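Local structure of endonuclease V (Homo sapiens, 6OZE) at residues D22-A27 with H205-E210; V77-P82 with F90-F95. The protein probably cleaves RNA at inosine sites in a metal-ion-dependent reaction, as an endoribonuclease of the RNase H-like endonuclease V family. The protein carries 4 engineered substitutions. One frame throughout, in Å; residues are numbered along the deposited sequence. Where two conformers were deposited one is given.

Interaction 1: residues D22-A27 with H205-E210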
# COMPACT_ATOMS: atom_id res chain seq x y z
N ASP A 22 -14.64 -4.86 -1.38
CA ASP A 22 -13.64 -5.59 -2.15
C ASP A 22 -14.02 -5.73 -3.62
O ASP A 22 -13.63 -6.70 -4.28
CB ASP A 22 -13.31 -6.94 -1.52
CG ASP A 22 -14.52 -7.84 -1.41
OD1 ASP A 22 -15.65 -7.32 -1.42
OD2 ASP A 22 -14.33 -9.07 -1.30
N ARG A 23 -14.75 -4.76 -4.15
CA ARG A 23 -15.13 -4.71 -5.55
C ARG A 23 -14.81 -3.32 -6.08
O ARG A 23 -14.54 -2.38 -5.32
CB ARG A 23 -16.62 -4.99 -5.73
CG ARG A 23 -17.50 -3.91 -5.14
CD ARG A 23 -18.97 -4.27 -5.23
NE ARG A 23 -19.79 -3.25 -4.58
CZ ARG A 23 -20.19 -2.13 -5.17
NH1 ARG A 23 -19.86 -1.88 -6.43
NH2 ARG A 23 -20.93 -1.26 -4.50
N ASP A 24 -14.84 -3.20 -7.40
CA ASP A 24 -14.63 -1.90 -8.02
C ASP A 24 -15.87 -1.04 -7.84
O ASP A 24 -17.00 -1.53 -7.95
CB ASP A 24 -14.34 -2.09 -9.50
CG ASP A 24 -13.04 -2.85 -9.73
OD1 ASP A 24 -12.03 -2.48 -9.09
OD2 ASP A 24 -13.05 -3.81 -10.53
N THR A 25 -15.66 0.23 -7.53
CA THR A 25 -16.76 1.16 -7.34
C THR A 25 -16.76 2.32 -8.32
O THR A 25 -17.75 3.07 -8.35
CB THR A 25 -16.77 1.71 -5.89
OG1 THR A 25 -15.54 2.41 -5.62
CG2 THR A 25 -16.92 0.58 -4.89
N GLU A 26 -15.72 2.48 -9.13
CA GLU A 26 -15.60 3.61 -10.05
C GLU A 26 -15.52 3.11 -11.48
O GLU A 26 -14.93 2.06 -11.74
CB GLU A 26 -14.34 4.41 -9.74
CG GLU A 26 -14.13 4.69 -8.26
CD GLU A 26 -15.31 5.41 -7.64
OE1 GLU A 26 -15.82 6.38 -8.25
OE2 GLU A 26 -15.75 4.99 -6.55
N ALA A 27 -16.11 3.88 -12.40
CA ALA A 27 -16.10 3.51 -13.81
C ALA A 27 -14.67 3.33 -14.32
O ALA A 27 -14.41 2.44 -15.13
CB ALA A 27 -16.84 4.55 -14.64
N HIS A 205 -9.12 -1.31 -0.34
CA HIS A 205 -10.50 -0.87 -0.20
C HIS A 205 -10.97 -0.36 -1.55
O HIS A 205 -10.19 0.27 -2.28
CB HIS A 205 -10.59 0.27 0.83
CG HIS A 205 -11.98 0.79 1.07
ND1 HIS A 205 -13.03 -0.01 1.44
CD2 HIS A 205 -12.46 2.06 1.06
CE1 HIS A 205 -14.11 0.73 1.62
NE2 HIS A 205 -13.79 1.99 1.40
N ARG A 206 -12.21 -0.68 -1.90
CA ARG A 206 -12.88 -0.12 -3.08
C ARG A 206 -12.16 -0.42 -4.38
O ARG A 206 -12.17 0.40 -5.30
CB ARG A 206 -13.17 1.37 -2.93
CG ARG A 206 -14.31 1.68 -2.00
CD ARG A 206 -15.12 2.84 -2.53
NE ARG A 206 -14.67 4.12 -2.01
CZ ARG A 206 -14.63 5.24 -2.72
NH1 ARG A 206 -15.00 5.22 -4.00
NH2 ARG A 206 -14.21 6.37 -2.17
N MET A 207 -11.51 -1.58 -4.48
CA MET A 207 -11.00 -2.04 -5.76
C MET A 207 -11.02 -3.56 -5.77
O MET A 207 -10.88 -4.21 -4.74
CB MET A 207 -9.58 -1.51 -6.01
CG MET A 207 -9.14 -1.56 -7.48
SD MET A 207 -7.97 -0.22 -7.81
CE MET A 207 -7.85 -0.27 -9.60
N SER A 208 -11.23 -4.13 -6.96
CA SER A 208 -11.09 -5.56 -7.12
C SER A 208 -9.62 -5.92 -7.23
O SER A 208 -8.78 -5.08 -7.59
CB SER A 208 -11.84 -6.05 -8.35
OG SER A 208 -11.18 -5.61 -9.53
N LEU A 209 -9.30 -7.16 -6.88
CA LEU A 209 -7.91 -7.59 -6.94
C LEU A 209 -7.38 -7.56 -8.37
O LEU A 209 -6.26 -7.11 -8.61
CB LEU A 209 -7.77 -8.99 -6.34
CG LEU A 209 -6.37 -9.60 -6.38
CD1 LEU A 209 -5.36 -8.70 -5.65
CD2 LEU A 209 -6.41 -10.98 -5.77
N GLU A 210 -8.19 -8.01 -9.33
CA GLU A 210 -7.76 -8.00 -10.72
C GLU A 210 -7.41 -6.60 -11.18
O GLU A 210 -6.36 -6.37 -11.78
CB GLU A 210 -8.85 -8.61 -11.61
CG GLU A 210 -8.94 -10.12 -11.56
CD GLU A 210 -10.16 -10.66 -12.30
OE1 GLU A 210 -10.96 -9.85 -12.82
OE2 GLU A 210 -10.32 -11.90 -12.35
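Asp24 grips Ser208 with both carboxylate oxygens. Ser208 N donates to Asp24 OD1 over 2.8 Å with an N-H...O angle of 176°, arriving well above the carboxylate plane, while Ser208 OG donates to Asp24 OD2 at 2.8 Å on its syn side. Asp24 OD1 also touches Met207, whose CG lies 3.4 Å from it. At the other end, Glu26 OE2 forms a salt bridge with Arg206 NH1 at 2.7 Å, the carboxylate and guanidinium planes standing 71° apart. Thr25 OG1 sits at the guanidinium edge, 3.1 Å from Arg206 CD, and donates to Glu26 OE2 at 2.8 Å. Glu26 OE2 thus has two partners, which should limit rotation of the carboxylate. The Arg206 chain reaches it by bending at chi2 and chi3. Behind this first shell, Gln29 accepts from the backbone N of Thr25 and Glu26 through OE1 and donates to Arg206 O through NE2, tying the loop to the same turn. Ser208 is the N-cap of helix 209-218, its OG also bonded to Ala211 N. Thus the loop between helix 3-17 and strand 39-47 is pinned at the surface where strand 199-205 passes into that helix.

Interaction 2: residues V77-P82 with F90-F95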
# COMPACT_ATOMS: atom_id res chain seq x y z
N VAL A 77 7.60 12.56 11.98
CA VAL A 77 6.58 12.20 12.96
C VAL A 77 7.21 11.25 13.98
O VAL A 77 8.25 10.65 13.74
CB VAL A 77 5.36 11.52 12.29
CG1 VAL A 77 4.70 12.46 11.28
CG2 VAL A 77 5.78 10.23 11.61
N SER A 78 6.55 11.14 15.13
CA SER A 78 6.97 10.22 16.18
C SER A 78 5.90 9.14 16.34
O SER A 78 4.76 9.46 16.72
CB SER A 78 7.16 10.96 17.51
OG SER A 78 8.24 11.87 17.43
N LEU A 79 6.26 7.89 16.07
CA LEU A 79 5.34 6.75 16.12
C LEU A 79 5.37 6.20 17.54
O LEU A 79 6.15 5.30 17.86
CB LEU A 79 5.73 5.68 15.11
CG LEU A 79 5.95 6.09 13.65
CD1 LEU A 79 5.89 4.87 12.75
CD2 LEU A 79 4.93 7.09 13.20
N THR A 80 4.51 6.74 18.39
CA THR A 80 4.56 6.41 19.81
C THR A 80 3.68 5.22 20.19
O THR A 80 3.83 4.69 21.29
CB THR A 80 4.22 7.64 20.65
OG1 THR A 80 2.98 8.21 20.18
CG2 THR A 80 5.32 8.68 20.53
N ALA A 81 2.78 4.79 19.31
CA ALA A 81 2.01 3.58 19.58
C ALA A 81 2.95 2.37 19.61
O ALA A 81 3.92 2.32 18.85
CB ALA A 81 0.94 3.38 18.51
N PRO A 82 2.70 1.40 20.49
CA PRO A 82 3.57 0.23 20.54
C PRO A 82 3.54 -0.57 19.25
O PRO A 82 2.54 -0.58 18.52
CB PRO A 82 3.01 -0.58 21.72
CG PRO A 82 1.63 -0.03 21.95
CD PRO A 82 1.69 1.41 21.56
N PHE A 90 -1.89 0.80 13.27
CA PHE A 90 -2.18 1.72 14.36
C PHE A 90 -1.05 2.70 14.59
O PHE A 90 -1.28 3.77 15.16
CB PHE A 90 -2.53 0.96 15.64
CG PHE A 90 -3.87 0.29 15.58
CD1 PHE A 90 -5.02 0.98 15.94
CD2 PHE A 90 -4.00 -1.01 15.13
CE1 PHE A 90 -6.26 0.38 15.87
CE2 PHE A 90 -5.24 -1.62 15.05
CZ PHE A 90 -6.37 -0.93 15.42
N ARG A 91 0.17 2.37 14.16
CA ARG A 91 1.28 3.31 14.28
C ARG A 91 1.32 4.31 13.13
O ARG A 91 1.68 5.47 13.35
CB ARG A 91 2.61 2.54 14.31
CG ARG A 91 2.56 1.28 15.15
CD ARG A 91 3.75 1.18 16.06
NE ARG A 91 5.02 1.19 15.34
CZ ARG A 91 6.15 1.67 15.85
NH1 ARG A 91 6.17 2.20 17.06
NH2 ARG A 91 7.26 1.63 15.14
N GLU A 92 0.94 3.89 11.93
CA GLU A 92 1.18 4.64 10.70
C GLU A 92 -0.04 5.38 10.17
O GLU A 92 0.09 6.52 9.69
CB GLU A 92 1.66 3.69 9.59
CG GLU A 92 3.02 3.07 9.83
CD GLU A 92 3.50 2.27 8.63
OE1 GLU A 92 2.80 2.29 7.60
OE2 GLU A 92 4.56 1.63 8.73
N VAL A 93 -1.22 4.77 10.23
CA VAL A 93 -2.41 5.39 9.63
C VAL A 93 -2.70 6.79 10.15
O VAL A 93 -3.08 7.65 9.34
CB VAL A 93 -3.61 4.43 9.69
CG1 VAL A 93 -4.89 5.16 9.35
CG2 VAL A 93 -3.42 3.27 8.73
N PRO A 94 -2.57 7.10 11.45
CA PRO A 94 -2.88 8.47 11.89
C PRO A 94 -2.16 9.53 11.08
O PRO A 94 -2.75 10.57 10.73
CB PRO A 94 -2.44 8.48 13.36
CG PRO A 94 -2.59 7.08 13.79
CD PRO A 94 -2.19 6.26 12.60
N PHE A 95 -0.89 9.30 10.78
CA PHE A 95 -0.10 10.32 10.09
C PHE A 95 -0.42 10.37 8.61
O PHE A 95 -0.49 11.46 8.02
CB PHE A 95 1.38 10.07 10.34
CG PHE A 95 1.71 10.01 11.79
CD1 PHE A 95 1.74 11.17 12.54
CD2 PHE A 95 1.90 8.80 12.42
CE1 PHE A 95 2.01 11.13 13.89
CE2 PHE A 95 2.16 8.75 13.78
CZ PHE A 95 2.22 9.92 14.51
O HOH W 1 1.95 5.95 16.45
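This is a partly buried strand-to-helix packing contact: the end of edge strand 69-78 and the loop after it lie against the first turns of helix 89-106, burying 421 Å² in all. Its apolar half centres on the Phe95 ring. Val77 CB stands over one face, 3.8 Å from the ring centroid and 20° off the normal, a CH-pi contact. Leu79 CD2 approaches the same ring obliquely, 3.3 Å from Phe95 CE2. With CG anti to its carbonyl carbon (chi1 -55°), Phe95 turns its ring toward the strand end and meets both side chains. The polar half belongs to Arg91. Its NH1 donates to Ala81 O at 2.9 Å with an N-H...O angle of 172°; the acceptor lies in the guanidinium plane, and the donor sits nearly along the C=O axis. Leu79 CB lies over one guanidinium face, toward its rim, and NH2 bonds to Ser52 O, so the flat group is held from the loop and from a second segment. An alanine in place of Arg91 would lose both bonds and is likely to leave the carbonyls of Ala81 and Ser52 without these partners and a gap beneath Leu79. A water adds a bridge, accepting from Ala81 N at 3.2 Å and donating to Arg91 O. Leu79 is the centre of an inverse gamma turn, which redirects the chain as the strand ends. Three antiparallel strands followed by a helix packed on the sheet are characteristic of the RNase H-like fold, and this contact lies at their junction.

Interactions 1 and 2 lie on opposite sides of the chain's centre, with their centres 27 Å apart and their nearest atoms about 11 Å apart, so neither touches the other. In sequence, both segments of 77-82/90-95 fall between 22-27 and 205-210. Each joins a different part of the fold to the one mixed sheet: interaction 2 the helix that follows its outer antiparallel strand, interaction 1 the loop before strand 39-47, which meets the exit of strand 199-205. A bound sodium ion lies about 13 Å from the Glu26 side chain, too far for that side chain to coordinate it.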